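Local atomic coordinates of HydG protein (Carboxydothermus hydrogenoformans, PDB entry 4RTB), a protein that is a radical SAM maturase of FeFe-hydrogenase, a CO/CN synthase that binds a [4Fe-4S] cluster and S-adenosylmethionine. Residues V284-P289 with Y299-H304. Numbering follows the deposited sequence.
With SAM (S-adenosylmethionine), chain B.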
ATOM      1  N   VAL A 284      -1.289  -4.211  -1.291  1.00 70.78           N
ATOM      2  CA  VAL A 284      -1.321  -5.506  -1.970  1.00 76.57           C
ATOM      3  C   VAL A 284       0.007  -5.858  -2.637  1.00 82.45           C
ATOM      4  O   VAL A 284       0.257  -5.488  -3.786  1.00 89.67           O
ATOM      5  CB  VAL A 284      -2.451  -5.562  -3.021  1.00 73.88           C
ATOM      6  CG1 VAL A 284      -3.766  -5.892  -2.348  1.00 74.08           C
ATOM      7  CG2 VAL A 284      -2.554  -4.246  -3.787  1.00 75.02           C
ATOM      8  N   PRO A 285       0.871  -6.581  -1.908  1.00 76.86           N
ATOM      9  CA  PRO A 285       2.153  -7.044  -2.443  1.00 72.53           C
ATOM     10  C   PRO A 285       2.144  -8.506  -2.880  1.00 71.90           C
ATOM     11  O   PRO A 285       1.722  -9.383  -2.125  1.00 63.20           O
ATOM     12  CB  PRO A 285       3.108  -6.840  -1.263  1.00 65.48           C
ATOM     13  CG  PRO A 285       2.214  -6.859  -0.021  1.00 75.24           C
ATOM     14  CD  PRO A 285       0.774  -6.828  -0.460  1.00 80.36           C
ATOM     15  N   ARG A 286       2.599  -8.761  -4.102  1.00 83.34           N
ATOM     16  CA  ARG A 286       2.827 -10.127  -4.544  1.00 87.97           C
ATOM     17  C   ARG A 286       4.198 -10.569  -4.056  1.00 79.70           C
ATOM     18  O   ARG A 286       5.104  -9.753  -3.895  1.00 73.95           O
ATOM     19  CB  ARG A 286       2.720 -10.248  -6.068  1.00 95.25           C
ATOM     20  CG  ARG A 286       3.307  -9.073  -6.834  1.00 98.84           C
ATOM     21  CD  ARG A 286       3.689  -9.472  -8.249  1.00103.11           C
ATOM     22  NE  ARG A 286       2.532  -9.805  -9.076  1.00107.50           N
ATOM     23  CZ  ARG A 286       2.617 -10.356 -10.282  1.00111.99           C
ATOM     24  NH1 ARG A 286       1.517 -10.627 -10.971  1.00114.10           N
ATOM     25  NH2 ARG A 286       3.805 -10.640 -10.801  1.00115.37           N
ATOM     26  N   LEU A 287       4.338 -11.865  -3.810  1.00 80.78           N
ATOM     27  CA  LEU A 287       5.568 -12.414  -3.256  1.00 81.84           C
ATOM     28  C   LEU A 287       6.704 -12.387  -4.281  1.00 83.06           C
ATOM     29  O   LEU A 287       6.591 -12.953  -5.371  1.00 79.79           O
ATOM     30  CB  LEU A 287       5.312 -13.835  -2.753  1.00 81.85           C
ATOM     31  CG  LEU A 287       6.487 -14.744  -2.409  1.00 80.01           C
ATOM     32  CD1 LEU A 287       7.345 -14.145  -1.307  1.00 80.32           C
ATOM     33  CD2 LEU A 287       5.949 -16.103  -2.001  1.00 79.89           C
ATOM     34  N   LYS A 288       7.795 -11.723  -3.910  1.00 84.22           N
ATOM     35  CA  LYS A 288       8.926 -11.473  -4.802  1.00 85.99           C
ATOM     36  C   LYS A 288      10.150 -12.316  -4.432  1.00 88.78           C
ATOM     37  O   LYS A 288      10.213 -12.862  -3.331  1.00 90.30           O
ATOM     38  CB  LYS A 288       9.282  -9.982  -4.766  1.00 83.90           C
ATOM     39  CG  LYS A 288       8.314  -9.100  -5.528  1.00 87.23           C
ATOM     40  CD  LYS A 288       8.539  -9.220  -7.027  1.00 93.27           C
ATOM     41  CE  LYS A 288       7.360  -8.669  -7.806  1.00 96.04           C
ATOM     42  NZ  LYS A 288       7.765  -7.640  -8.808  1.00 99.75           N
ATOM     43  N   PRO A 289      11.125 -12.434  -5.355  1.00 90.43           N
ATOM     44  CA  PRO A 289      12.376 -13.135  -5.038  0.57 91.12           C
ATOM     45  C   PRO A 289      13.126 -12.525  -3.854  1.00 95.12           C
ATOM     46  O   PRO A 289      13.319 -11.308  -3.805  1.00 95.31           O
ATOM     47  CB  PRO A 289      13.196 -12.983  -6.322  1.00 87.59           C
ATOM     48  CG  PRO A 289      12.182 -12.853  -7.392  0.74 89.13           C
ATOM     49  CD  PRO A 289      11.046 -12.086  -6.787  1.00 90.05           C
ATOM     50  N   TYR A 299       2.356 -20.191  -4.504  1.00108.87           N
ATOM     51  CA  TYR A 299       1.157 -19.927  -5.283  1.00106.24           C
ATOM     52  C   TYR A 299       1.484 -18.829  -6.286  1.00103.54           C
ATOM     53  O   TYR A 299       1.595 -17.655  -5.927  1.00 99.30           O
ATOM     54  CB  TYR A 299      -0.019 -19.533  -4.387  1.00109.88           C
ATOM     55  CG  TYR A 299      -0.869 -20.708  -3.941  1.00121.59           C
ATOM     56  CD1 TYR A 299      -1.980 -21.105  -4.676  1.00125.05           C
ATOM     57  CD2 TYR A 299      -0.557 -21.423  -2.790  1.00128.91           C
ATOM     58  CE1 TYR A 299      -2.759 -22.179  -4.274  1.00131.43           C
ATOM     59  CE2 TYR A 299      -1.330 -22.499  -2.381  1.00133.05           C
ATOM     60  CZ  TYR A 299      -2.429 -22.873  -3.127  1.00135.03           C
ATOM     61  OH  TYR A 299      -3.199 -23.941  -2.724  1.00135.91           O
ATOM     62  N   LYS A 300       1.672 -19.229  -7.540  1.00103.67           N
ATOM     63  CA  LYS A 300       2.045 -18.301  -8.598  1.00 95.66           C
ATOM     64  C   LYS A 300       0.926 -17.307  -8.870  1.00 92.35           C
ATOM     65  O   LYS A 300      -0.132 -17.677  -9.376  1.00101.33           O
ATOM     66  CB  LYS A 300       2.396 -19.063  -9.876  1.00 96.91           C
ATOM     67  N   ILE A 301       1.159 -16.045  -8.524  1.00 86.03           N
ATOM     68  CA  ILE A 301       0.181 -15.000  -8.791  1.00 90.69           C
ATOM     69  C   ILE A 301       0.361 -14.445 -10.198  1.00 96.27           C
ATOM     70  O   ILE A 301       1.287 -13.673 -10.452  1.00 97.66           O
ATOM     71  CB  ILE A 301       0.287 -13.843  -7.784  1.00 86.66           C
ATOM     72  CG1 ILE A 301       0.363 -14.380  -6.359  1.00 86.39           C
ATOM     73  CG2 ILE A 301      -0.897 -12.901  -7.941  1.00 86.41           C
ATOM     74  CD1 ILE A 301      -0.839 -15.186  -5.961  1.00 87.28           C
ATOM     75  N   SER A 302      -0.522 -14.838 -11.111  1.00 95.16           N
ATOM     76  CA  SER A 302      -0.421 -14.375 -12.489  1.00 99.70           C
ATOM     77  C   SER A 302      -0.779 -12.896 -12.584  1.00 89.16           C
ATOM     78  O   SER A 302      -1.540 -12.378 -11.765  1.00 83.36           O
ATOM     79  CB  SER A 302      -1.319 -15.204 -13.410  1.00113.90           C
ATOM     80  OG  SER A 302      -2.693 -14.918 -13.195  1.00123.28           O
ATOM     81  N   ASP A 303      -0.208 -12.226 -13.582  1.00 87.80           N
ATOM     82  CA  ASP A 303      -0.449 -10.805 -13.817  1.00 86.32           C
ATOM     83  C   ASP A 303      -1.933 -10.507 -13.961  1.00 81.47           C
ATOM     84  O   ASP A 303      -2.449  -9.542 -13.387  1.00 80.99           O
ATOM     85  CB  ASP A 303       0.295 -10.336 -15.068  1.00 92.58           C
ATOM     86  CG  ASP A 303       1.764 -10.081 -14.811  1.00 98.24           C
ATOM     87  OD1 ASP A 303       2.082  -9.385 -13.824  1.00 97.44           O
ATOM     88  OD2 ASP A 303       2.601 -10.577 -15.591  1.00102.15           O
ATOM     89  N   HIS A 304      -2.610 -11.346 -14.737  1.00 78.12           N
ATOM     90  CA  HIS A 304      -4.043 -11.215 -14.941  1.00 80.19           C
ATOM     91  C   HIS A 304      -4.797 -11.289 -13.617  1.00 76.41           C
ATOM     92  O   HIS A 304      -5.603 -10.410 -13.295  1.00 67.90           O
ATOM     93  CB  HIS A 304      -4.544 -12.302 -15.891  1.00 84.01           C
ATOM     94  CG  HIS A 304      -5.985 -12.160 -16.254  1.00 91.00           C
ATOM     95  ND1 HIS A 304      -6.434 -11.221 -17.157  1.00 94.18           N
ATOM     96  CD2 HIS A 304      -7.083 -12.827 -15.826  1.00 95.89           C
ATOM     97  CE1 HIS A 304      -7.745 -11.320 -17.277  1.00 99.49           C
ATOM     98  NE2 HIS A 304      -8.163 -12.287 -16.479  1.00100.62           N
TER
HETATM   99  N   SAM B 501       8.827  -6.458  10.200  1.00 88.94           N
HETATM  100  CA  SAM B 501       7.456  -5.951  10.131  1.00 88.80           C
HETATM  101  C   SAM B 501       6.427  -7.021   9.785  1.00 95.50           C
HETATM  102  O   SAM B 501       6.749  -8.173   9.515  1.00 96.53           O
HETATM  103  OXT SAM B 501       5.230  -6.744   9.770  1.00 99.36           O
HETATM  104  CB  SAM B 501       7.332  -4.813   9.119  1.00 84.44           C
HETATM  105  CG  SAM B 501       8.399  -4.732   8.028  1.00 82.71           C
HETATM  106  SD  SAM B 501       8.459  -6.054   6.792  1.00102.66           S
HETATM  107  CE  SAM B 501      10.115  -5.733   6.181  1.00132.84           C
HETATM  108  C5' SAM B 501       7.638  -5.275   5.384  1.00106.00           C
HETATM  109  C4' SAM B 501       6.790  -6.212   4.528  1.00 96.69           C
HETATM  110  O4' SAM B 501       7.504  -6.789   3.447  1.00 93.13           O
HETATM  111  C3' SAM B 501       6.247  -7.387   5.324  1.00 85.74           C
HETATM  112  O3' SAM B 501       5.025  -7.047   5.933  1.00 82.77           O
HETATM  113  C2' SAM B 501       6.068  -8.467   4.278  1.00 85.09           C
HETATM  114  O2' SAM B 501       4.707  -8.624   3.962  1.00 87.34           O
HETATM  115  C1' SAM B 501       6.794  -7.948   3.049  1.00 91.03           C
HETATM  116  N9  SAM B 501       7.686  -9.005   2.553  1.00 96.04           N
HETATM  117  C8  SAM B 501       8.593  -9.713   3.293  1.00 98.11           C
HETATM  118  N7  SAM B 501       9.212 -10.600   2.484  1.00106.56           N
HETATM  119  C5  SAM B 501       8.702 -10.475   1.240  1.00108.77           C
HETATM  120  C6  SAM B 501       8.974 -11.132   0.049  1.00110.19           C
HETATM  121  N6  SAM B 501       9.895 -12.089   0.010  1.00119.13           N
HETATM  122  N1  SAM B 501       8.281 -10.786  -1.092  1.00105.28           N
HETATM  123  C2  SAM B 501       7.326  -9.792  -1.045  1.00101.05           C
HETATM  124  N3  SAM B 501       7.061  -9.142   0.142  1.00 98.90           N
HETATM  125  C4  SAM B 501       7.739  -9.477   1.267  1.00103.09           C
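Arg286 and Ile301 mark where the two backbones come nearest, their CA atoms 7.0 Å apart. Residues 284-289 are an irregular run following strand 281-283; 299-304 is loop as far as Ser302, which sits at the N-cap of helix 303-316 with its OG hydrogen-bonded to Lys305 N. Arg286 supplies about half of the 171 Å² buried between them, Ile301 and Asp303 most of the rest; the Arg286 side chain bends at chi3 (67°) to bring its guanidinium to the start of the helix. There Arg286 NH1 forms a salt bridge with Asp303 OD1 at 3.2 Å. Carboxylate and guanidinium planes lie only 11° apart, yet OD1 meets the guanidinium obliquely and its distance to Arg286 NH2 is longer, 3.7 Å, so the pairing is one-sided. Ile301 O sits over one guanidinium face, 3.1 Å from Arg286 NH1, where the angle is too poor for a hydrogen bond. Arg286 NE has a weak, long ion pair with Glu328, which also salt-bridges Lys288 NZ. On the ligand side, Lys288 N donates to N1 of the S-adenosylmethionine adenine at 3.0 Å and 170°, and Leu287 CD1 approaches the same N1. An alanine in place of Arg286 would probably leave Asp303 without its cationic mate and uncover Ile301 O. The one-sided salt bridge is consistent with an electrostatic tie at the surface between the adenine-binding backbone and the first turn of the following helix.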